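Local coordinates for protein RV1873 (Mycobacterium tuberculosis, PDB 2JEK) that is of unknown function but belongs to the DUF1810 family and folds as an all-helical, right-handed superhelix, at residues P43-L48 with R136-L141; Y57-L62 with T110-A115; N86-R91 with A127-G132. All blocks are in the same frame, centred on the assembly; numbering follows the deposited sequence.

Contact 1. Residues P43-L48 with R136-L141; sequences PQLRGL and RRTVAL
Leu-45 and Leu-48 lay their methyl groups against one side of the helix 136-143, where the buried Leu-45 and Thr-138 contrast with the exposed Arg-137 and Leu-141. From Leu-45 the CD1 branch alone does the touching: it lies 3.8 Å from Leu-141 CB, while its side chain and that of Leu-141 run past each other in opposite directions. Behind Leu-45 the layer continues into Leu-111 of the helix 101-115. Leu-48 puts its two methyls on different partners, a use that suits a branched residue. CD1 comes crosswise to within 3.3 Å of Thr-138 OG1, and CD2 lies 3.6 Å from Arg-137 CB and 3.8 Å from Leu-141 CD1. The Thr-138 hydroxyl is also bonded to Asp-135, and a water 2.8 Å from Thr-138 OG1 donates to it while accepting from Leu-45 N at 2.9 Å. The solvent side is held more loosely. Arg-137, its chain bent at chi3 (77°), folds back so that Leu-48 CD2 sits 3.8 Å above the centre of the guanidinium plane. NH1 of Arg-137 makes a long bond to Leu-48 O at 3.3 Å, in the carbonyl plane on a lone pair, and NH2 adds only a weak one. At the backbone angles of Gly-47 a CB would press on the carbonyl O of Arg-46, so glycine is called for in this type II beta turn, Leu-45 to Leu-48, packed on a helix.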
loop_
_atom_site.group_PDB
_atom_site.type_symbol
_atom_site.label_atom_id
_atom_site.label_comp_id
_atom_site.label_asym_id
_atom_site.label_seq_id
_atom_site.Cartn_x
_atom_site.Cartn_y
_atom_site.Cartn_z
ATOM N N PRO A 43 -0.021 1.356 -2.760
ATOM C CA PRO A 43 0.886 2.294 -3.403
ATOM C C PRO A 43 1.999 2.786 -2.497
ATOM O O PRO A 43 1.832 2.881 -1.274
ATOM C CB PRO A 43 -0.037 3.458 -3.796
ATOM C CG PRO A 43 -1.427 2.841 -3.814
ATOM C CD PRO A 43 -1.381 1.908 -2.646
ATOM N N GLN A 44 3.135 3.103 -3.112
ATOM C CA GLN A 44 4.291 3.619 -2.393
ATOM C C GLN A 44 4.771 4.905 -3.068
ATOM O O GLN A 44 4.370 5.220 -4.190
ATOM C CB GLN A 44 5.416 2.582 -2.373
ATOM C CG GLN A 44 6.027 2.309 -3.750
ATOM C CD GLN A 44 7.120 1.277 -3.719
ATOM O OE1 GLN A 44 8.037 1.303 -4.537
ATOM N NE2 GLN A 44 7.029 0.355 -2.780
ATOM N N LEU A 45 5.654 5.637 -2.389
ATOM C CA LEU A 45 6.161 6.883 -2.947
ATOM C C LEU A 45 6.896 6.672 -4.250
ATOM O O LEU A 45 7.670 5.727 -4.408
ATOM C CB LEU A 45 7.102 7.602 -1.983
ATOM C CG LEU A 45 6.454 8.395 -0.851
ATOM C CD1 LEU A 45 7.548 9.014 0.023
ATOM C CD2 LEU A 45 5.527 9.475 -1.372
ATOM N N ARG A 46 6.654 7.580 -5.188
ATOM C CA ARG A 46 7.392 7.615 -6.429
ATOM C C ARG A 46 8.856 7.877 -6.079
ATOM O O ARG A 46 9.149 8.623 -5.144
ATOM C CB ARG A 46 6.838 8.734 -7.312
ATOM C CG ARG A 46 7.555 8.897 -8.641
ATOM C CD ARG A 46 6.773 9.827 -9.552
ATOM N NE ARG A 46 5.532 9.215 -10.034
ATOM C CZ ARG A 46 4.392 9.875 -10.222
ATOM N NH1 ARG A 46 4.314 11.175 -9.943
ATOM N NH2 ARG A 46 3.322 9.234 -10.678
ATOM N N GLY A 47 9.765 7.230 -6.797
ATOM C CA GLY A 47 11.184 7.413 -6.522
ATOM C C GLY A 47 11.764 6.225 -5.786
ATOM O O GLY A 47 12.980 6.034 -5.766
ATOM N N LEU A 48 10.905 5.416 -5.173
ATOM C CA LEU A 48 11.369 4.184 -4.530
ATOM C C LEU A 48 11.657 3.046 -5.509
ATOM O O LEU A 48 12.607 2.293 -5.316
ATOM C CB LEU A 48 10.382 3.715 -3.458
ATOM C CG LEU A 48 10.226 4.662 -2.269
ATOM C CD1 LEU A 48 9.107 4.152 -1.364
ATOM C CD2 LEU A 48 11.541 4.790 -1.487
ATOM N N ARG A 136 12.704 2.875 5.780
ATOM C CA ARG A 136 13.715 3.903 5.958
ATOM C C ARG A 136 13.690 4.974 4.866
ATOM O O ARG A 136 13.706 6.167 5.151
ATOM C CB ARG A 136 15.084 3.224 5.990
ATOM C CG ARG A 136 16.245 4.182 6.151
ATOM C CD ARG A 136 17.571 3.436 6.262
ATOM N NE ARG A 136 17.541 2.366 7.263
ATOM C CZ ARG A 136 17.435 2.542 8.582
ATOM N NH1 ARG A 136 17.333 3.758 9.111
ATOM N NH2 ARG A 136 17.421 1.483 9.378
ATOM N N ARG A 137 13.634 4.521 3.623
ATOM C CA ARG A 137 13.688 5.421 2.478
ATOM C C ARG A 137 12.430 6.292 2.395
ATOM O O ARG A 137 12.510 7.462 2.030
ATOM C CB ARG A 137 13.908 4.626 1.190
ATOM C CG ARG A 137 15.297 3.957 1.113
ATOM C CD ARG A 137 15.366 2.954 -0.026
ATOM N NE ARG A 137 15.522 3.607 -1.324
ATOM C CZ ARG A 137 14.969 3.180 -2.459
ATOM N NH1 ARG A 137 14.196 2.098 -2.475
ATOM N NH2 ARG A 137 15.176 3.855 -3.581
ATOM N N THR A 138 11.278 5.735 2.760
ATOM C CA THR A 138 10.033 6.512 2.776
ATOM C C THR A 138 10.075 7.620 3.833
ATOM O O THR A 138 9.689 8.765 3.577
ATOM C CB THR A 138 8.813 5.596 3.013
ATOM O OG1 THR A 138 8.668 4.701 1.900
ATOM C CG2 THR A 138 7.532 6.414 3.133
ATOM N N VAL A 139 10.508 7.274 5.039
ATOM C CA VAL A 139 10.598 8.271 6.114
ATOM C C VAL A 139 11.522 9.420 5.698
ATOM O O VAL A 139 11.204 10.593 5.928
ATOM C CB VAL A 139 11.048 7.641 7.468
ATOM C CG1 VAL A 139 11.230 8.717 8.549
ATOM C CG2 VAL A 139 10.049 6.587 7.936
ATOM N N ALA A 140 12.631 9.078 5.051
ATOM C CA ALA A 140 13.583 10.090 4.589
ATOM C C ALA A 140 12.959 11.011 3.541
ATOM O O ALA A 140 13.084 12.236 3.641
ATOM C CB ALA A 140 14.852 9.439 4.058
ATOM N N LEU A 141 12.286 10.430 2.548
ATOM C CA LEU A 141 11.647 11.213 1.486
ATOM C C LEU A 141 10.526 12.107 2.003
ATOM O O LEU A 141 10.210 13.125 1.383
ATOM C CB LEU A 141 11.089 10.301 0.382
ATOM C CG LEU A 141 12.035 9.650 -0.632
ATOM C CD1 LEU A 141 11.300 8.567 -1.409
ATOM C CD2 LEU A 141 12.610 10.694 -1.598
HETATM O O HOH W 1 6.295 4.797 0.330
#

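Contact 2. Residues Y57-L62 with T110-A115; sequences YGISSL and TLFARA
Ile-59 and Leu-62 meet the helix 101-115 through their hydrocarbon side chains, and no hydrogen bond passes between 57-62 and 110-115. The first group of contacts is between branched aliphatic side chains. Leu-111 CD2 fits against the branch point of Ile-59, 3.9 Å from Ile-59 CB and about equally near its CG1 and CG2, so one methyl is cupped by a beta-branched residue. The other methyl, Leu-111 CD1, reaches Leu-62 CD1 at 4.0 Å. Leu-111 thus lies between Ile-59 in the loop and Leu-62 at the start of the helix 62-70, one methyl to each. The second group sets a side chain on backbone. Leu-62 CD1 lies 3.6 Å from Ala-115 CA, an approach that the small side chain of Ala-115 permits, while Leu-62 CD2 rests 3.8 Å from Arg-114 O. With its CG anti to the backbone N (chi1 -161°), Leu-62 reaches across from its own first turn. An aromatic contact is more distant: Ile-59 CD1 comes obliquely to Phe-112 CZ at 4.5 Å, and that ring also meets Tyr-68. Polar groups are settled elsewhere. Ser-61 is the N-cap of the helix 62-70, its OG bonded to Glu-64 N, and Arg-114 turns its guanidinium outward to a salt bridge with Glu-134. Because nothing directional crosses, the contact depends on the fit of hydrocarbon shapes and on the exclusion of water.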
loop_
_atom_site.group_PDB
_atom_site.type_symbol
_atom_site.label_atom_id
_atom_site.label_comp_id
_atom_site.label_asym_id
_atom_site.label_seq_id
_atom_site.Cartn_x
_atom_site.Cartn_y
_atom_site.Cartn_z
ATOM N N TYR A 57 2.613 4.431 -11.037
ATOM C CA TYR A 57 1.712 4.217 -9.899
ATOM C C TYR A 57 2.292 4.701 -8.581
ATOM O O TYR A 57 1.680 4.529 -7.523
ATOM C CB TYR A 57 1.247 2.752 -9.839
ATOM C CG TYR A 57 0.384 2.427 -11.039
ATOM C CD1 TYR A 57 -0.870 3.028 -11.191
ATOM C CD2 TYR A 57 0.828 1.543 -12.029
ATOM C CE1 TYR A 57 -1.674 2.765 -12.308
ATOM C CE2 TYR A 57 0.030 1.264 -13.144
ATOM C CZ TYR A 57 -1.218 1.879 -13.268
ATOM O OH TYR A 57 -2.012 1.615 -14.360
ATOM N N GLY A 58 3.465 5.330 -8.663
ATOM C CA GLY A 58 4.087 5.944 -7.501
ATOM C C GLY A 58 3.271 7.141 -7.033
ATOM O O GLY A 58 2.676 7.872 -7.843
ATOM N N ILE A 59 3.221 7.326 -5.714
ATOM C CA ILE A 59 2.540 8.472 -5.100
ATOM C C ILE A 59 3.514 9.640 -5.100
ATOM O O ILE A 59 4.658 9.483 -4.673
ATOM C CB ILE A 59 2.092 8.113 -3.662
ATOM C CG1 ILE A 59 1.069 6.972 -3.697
ATOM C CG2 ILE A 59 1.545 9.344 -2.898
ATOM C CD1 ILE A 59 -0.340 7.377 -4.132
ATOM N N SER A 60 3.065 10.802 -5.578
ATOM C CA SER A 60 3.985 11.922 -5.806
ATOM C C SER A 60 4.444 12.612 -4.518
ATOM O O SER A 60 5.547 13.158 -4.453
ATOM C CB SER A 60 3.356 12.964 -6.737
ATOM O OG SER A 60 2.203 13.541 -6.157
ATOM N N SER A 61 3.586 12.599 -3.506
ATOM C CA SER A 61 3.778 13.432 -2.322
ATOM C C SER A 61 2.876 12.970 -1.192
ATOM O O SER A 61 1.929 12.207 -1.415
ATOM C CB SER A 61 3.434 14.885 -2.666
ATOM O OG SER A 61 2.047 15.010 -2.948
ATOM N N LEU A 62 3.129 13.468 0.022
ATOM C CA LEU A 62 2.203 13.194 1.117
ATOM C C LEU A 62 0.780 13.702 0.800
ATOM O O LEU A 62 -0.206 13.065 1.175
ATOM C CB LEU A 62 2.698 13.762 2.458
ATOM C CG LEU A 62 2.017 13.131 3.685
ATOM C CD1 LEU A 62 2.493 11.687 3.888
ATOM C CD2 LEU A 62 2.228 13.960 4.944
ATOM N N THR A 110 4.101 2.598 5.589
ATOM C CA THR A 110 4.879 3.700 6.170
ATOM C C THR A 110 4.338 5.027 5.642
ATOM O O THR A 110 4.093 5.958 6.413
ATOM C CB THR A 110 6.372 3.552 5.844
ATOM O OG1 THR A 110 6.852 2.339 6.437
ATOM C CG2 THR A 110 7.179 4.727 6.389
ATOM N N LEU A 111 4.135 5.102 4.330
ATOM C CA LEU A 111 3.589 6.304 3.702
ATOM C C LEU A 111 2.210 6.661 4.252
ATOM O O LEU A 111 1.983 7.795 4.698
ATOM C CB LEU A 111 3.505 6.096 2.189
ATOM C CG LEU A 111 2.742 7.165 1.392
ATOM C CD1 LEU A 111 3.380 8.538 1.547
ATOM C CD2 LEU A 111 2.648 6.772 -0.077
ATOM N N PHE A 112 1.283 5.709 4.225
ATOM C CA PHE A 112 -0.089 6.026 4.608
ATOM C C PHE A 112 -0.225 6.251 6.111
ATOM O O PHE A 112 -1.035 7.070 6.544
ATOM C CB PHE A 112 -1.067 5.011 4.014
ATOM C CG PHE A 112 -1.244 5.194 2.540
ATOM C CD1 PHE A 112 -2.059 6.224 2.065
ATOM C CD2 PHE A 112 -0.569 4.391 1.618
ATOM C CE1 PHE A 112 -2.216 6.443 0.699
ATOM C CE2 PHE A 112 -0.716 4.613 0.250
ATOM C CZ PHE A 112 -1.543 5.631 -0.216
ATOM N N ALA A 113 0.622 5.605 6.904
ATOM C CA ALA A 113 0.667 5.904 8.333
ATOM C C ALA A 113 1.096 7.342 8.624
ATOM O O ALA A 113 0.666 7.921 9.628
ATOM C CB ALA A 113 1.565 4.915 9.061
ATOM N N ARG A 114 1.937 7.913 7.764
ATOM C CA ARG A 114 2.396 9.290 7.933
ATOM C C ARG A 114 1.407 10.283 7.341
ATOM O O ARG A 114 1.432 11.473 7.670
ATOM C CB ARG A 114 3.781 9.485 7.311
ATOM C CG ARG A 114 4.914 8.685 7.954
ATOM C CD ARG A 114 5.426 9.273 9.259
ATOM N NE ARG A 114 6.530 8.475 9.803
ATOM C CZ ARG A 114 7.444 8.931 10.660
ATOM N NH1 ARG A 114 7.411 10.194 11.077
ATOM N NH2 ARG A 114 8.400 8.123 11.095
ATOM N N ALA A 115 0.523 9.792 6.480
ATOM C CA ALA A 115 -0.429 10.651 5.780
ATOM C C ALA A 115 -1.607 11.080 6.652
ATOM O O ALA A 115 -2.206 12.138 6.429
ATOM C CB ALA A 115 -0.923 9.962 4.507
#

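Contact 3. Residues N86-R91 with A127-G132; sequences NQVQGR and AKYYGG. With SO4 (sulfate ion), chain B.
Two helix ends of the all-helical superhelix come together here, the C-terminal turns of the helices 74-87 and 120-129, and Lys-128 reaches from one to the other. Carbonyl oxygens near a helix end are left without the next turn's N-H, which makes a long lysine a natural partner. Lys-128 is extended throughout (chi1 178°), and its NZ donates to Asn-86 O and to Val-88 O, both at 2.8 Å; in each case the donor is tilted from the carbonyl plane, by 35° at Asn-86 and 23° at Val-88. A sulfate ion, probably from the crystallisation liquor, takes a further bond from Lys-128 NZ at 2.9 Å to its O2, and Gln-89 NE2 gives it another at 2.6 Å to O4. Tyr-129 lies alongside, one ring face covered by Lys-128 CG. The amide of Asn-86 is nearly coplanar with that ring, its OD1 at the edge near CE2, while its ND2 is held by Asp-121 O. The Tyr-129 hydroxyl bonds Val-85 O, and a water donates to it while accepting from Arg-91 N. On the opposite edge, in the ring plane, Arg-91 O lies 3.4 Å from Tyr-129 CE1.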
loop_
_atom_site.group_PDB
_atom_site.type_symbol
_atom_site.label_atom_id
_atom_site.label_comp_id
_atom_site.label_asym_id
_atom_site.label_seq_id
_atom_site.Cartn_x
_atom_site.Cartn_y
_atom_site.Cartn_z
ATOM N N ASN A 86 -3.996 -7.950 7.930
ATOM C CA ASN A 86 -3.921 -7.999 9.400
ATOM C C ASN A 86 -4.627 -9.211 9.999
ATOM O O ASN A 86 -4.234 -9.682 11.056
ATOM C CB ASN A 86 -4.449 -6.717 10.027
ATOM C CG ASN A 86 -3.461 -5.577 9.928
ATOM O OD1 ASN A 86 -2.260 -5.796 9.814
ATOM N ND2 ASN A 86 -3.961 -4.358 10.012
ATOM N N GLN A 87 -5.621 -9.728 9.280
ATOM C CA GLN A 87 -6.468 -10.853 9.701
ATOM C C GLN A 87 -5.819 -12.231 9.513
ATOM O O GLN A 87 -6.227 -13.206 10.160
ATOM C CB GLN A 87 -7.778 -10.777 8.910
ATOM C CG GLN A 87 -8.895 -11.669 9.378
ATOM C CD GLN A 87 -10.158 -11.448 8.577
ATOM O OE1 GLN A 87 -10.173 -11.599 7.351
ATOM N NE2 GLN A 87 -11.225 -11.086 9.262
ATOM N N VAL A 88 -4.829 -12.321 8.628
ATOM C CA VAL A 88 -4.147 -13.590 8.354
ATOM C C VAL A 88 -3.406 -14.076 9.606
ATOM O O VAL A 88 -2.749 -13.291 10.290
ATOM C CB VAL A 88 -3.162 -13.459 7.164
ATOM C CG1 VAL A 88 -2.466 -14.788 6.880
ATOM C CG2 VAL A 88 -3.888 -13.002 5.906
ATOM N N GLN A 89 -3.552 -15.366 9.918
ATOM C CA GLN A 89 -2.916 -15.947 11.100
ATOM C C GLN A 89 -1.867 -16.976 10.733
ATOM O O GLN A 89 -2.051 -17.750 9.791
ATOM C CB GLN A 89 -3.952 -16.631 11.998
ATOM C CG GLN A 89 -5.019 -15.714 12.521
ATOM C CD GLN A 89 -4.477 -14.629 13.434
ATOM O OE1 GLN A 89 -3.588 -14.870 14.258
ATOM N NE2 GLN A 89 -5.014 -13.421 13.292
ATOM N N GLY A 90 -0.775 -16.972 11.488
ATOM C CA GLY A 90 0.248 -18.007 11.388
ATOM C C GLY A 90 1.264 -17.855 10.279
ATOM O O GLY A 90 2.159 -18.692 10.140
ATOM N N ARG A 91 1.146 -16.790 9.491
ATOM C CA ARG A 91 2.050 -16.589 8.363
ATOM C C ARG A 91 2.891 -15.333 8.528
ATOM O O ARG A 91 2.382 -14.292 8.955
ATOM C CB ARG A 91 1.267 -16.527 7.052
ATOM C CG ARG A 91 0.650 -17.848 6.626
ATOM C CD ARG A 91 0.103 -17.747 5.219
ATOM N NE ARG A 91 -0.878 -18.791 4.941
ATOM C CZ ARG A 91 -1.339 -19.084 3.728
ATOM N NH1 ARG A 91 -0.899 -18.416 2.665
ATOM N NH2 ARG A 91 -2.231 -20.060 3.576
ATOM N N ALA A 127 3.310 -3.181 13.048
ATOM C CA ALA A 127 3.578 -3.763 14.367
ATOM C C ALA A 127 3.561 -5.288 14.302
ATOM O O ALA A 127 4.415 -5.957 14.889
ATOM C CB ALA A 127 2.558 -3.255 15.385
ATOM N N LYS A 128 2.590 -5.843 13.583
ATOM C CA LYS A 128 2.406 -7.291 13.549
ATOM C C LYS A 128 3.474 -7.985 12.716
ATOM O O LYS A 128 3.980 -9.061 13.083
ATOM C CB LYS A 128 1.015 -7.647 13.001
ATOM C CG LYS A 128 0.783 -9.153 12.894
ATOM C CD LYS A 128 -0.669 -9.478 12.651
ATOM C CE LYS A 128 -0.868 -10.962 12.367
ATOM N NZ LYS A 128 -2.306 -11.318 12.252
ATOM N N TYR A 129 3.814 -7.371 11.589
ATOM C CA TYR A 129 4.600 -8.056 10.566
ATOM C C TYR A 129 6.022 -7.546 10.357
ATOM O O TYR A 129 6.835 -8.255 9.744
ATOM C CB TYR A 129 3.871 -7.977 9.232
ATOM C CG TYR A 129 2.637 -8.811 9.164
ATOM C CD1 TYR A 129 2.723 -10.203 9.062
ATOM C CD2 TYR A 129 1.374 -8.215 9.145
ATOM C CE1 TYR A 129 1.590 -10.979 8.975
ATOM C CE2 TYR A 129 0.221 -8.986 9.055
ATOM C CZ TYR A 129 0.334 -10.374 8.971
ATOM O OH TYR A 129 -0.800 -11.126 8.866
ATOM N N TYR A 130 6.319 -6.340 10.842
ATOM C CA TYR A 130 7.622 -5.703 10.597
ATOM C C TYR A 130 8.281 -5.243 11.894
ATOM O O TYR A 130 9.111 -4.340 11.881
ATOM C CB TYR A 130 7.493 -4.511 9.636
ATOM C CG TYR A 130 7.017 -4.903 8.249
ATOM C CD1 TYR A 130 7.928 -5.262 7.258
ATOM C CD2 TYR A 130 5.659 -4.952 7.950
ATOM C CE1 TYR A 130 7.484 -5.647 5.983
ATOM C CE2 TYR A 130 5.202 -5.337 6.698
ATOM C CZ TYR A 130 6.117 -5.674 5.712
ATOM O OH TYR A 130 5.618 -6.043 4.486
ATOM N N GLY A 131 7.860 -5.835 13.009
ATOM C CA GLY A 131 8.422 -5.486 14.328
ATOM C C GLY A 131 8.262 -4.020 14.712
ATOM O O GLY A 131 9.067 -3.477 15.469
ATOM N N GLY A 132 7.220 -3.371 14.184
ATOM C CA GLY A 132 6.975 -1.960 14.438
ATOM C C GLY A 132 7.856 -1.019 13.641
ATOM O O GLY A 132 7.812 0.204 13.845
HETATM S S SO4 B . -3.965 -10.845 15.400
HETATM O O1 SO4 B . -4.610 -11.514 16.529
HETATM O O2 SO4 B . -2.696 -11.498 15.093
HETATM O O3 SO4 B . -3.761 -9.432 15.701
HETATM O O4 SO4 B . -4.844 -10.986 14.237
HETATM O O HOH W 2 -0.083 -14.103 9.828
#

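Contact 2 is buried, contact 1 partly buried and contact 3 at the surface. Contacts 1 and 2 are neighbours, their centres about 7 Å apart: the loops 43-48 and 57-62 are probably joined by backbone hydrogen bonds, Arg-46 N to Ile-59 O and Ile-59 N to Gln-44 O, both at 2.8 Å, and Leu-111 packs on both. Contact 3, about 21 Å from either centre, joins the C-terminal ends of helices 74-87 and 120-129, whereas contacts 1 and 2 each set a loop against a helix. Chemistry follows depth: hydrocarbon side chains with no hydrogen bond across at contact 2, hydrocarbon edged by arginine and water at contact 1, lysine, carbonyls and an anion at contact 3.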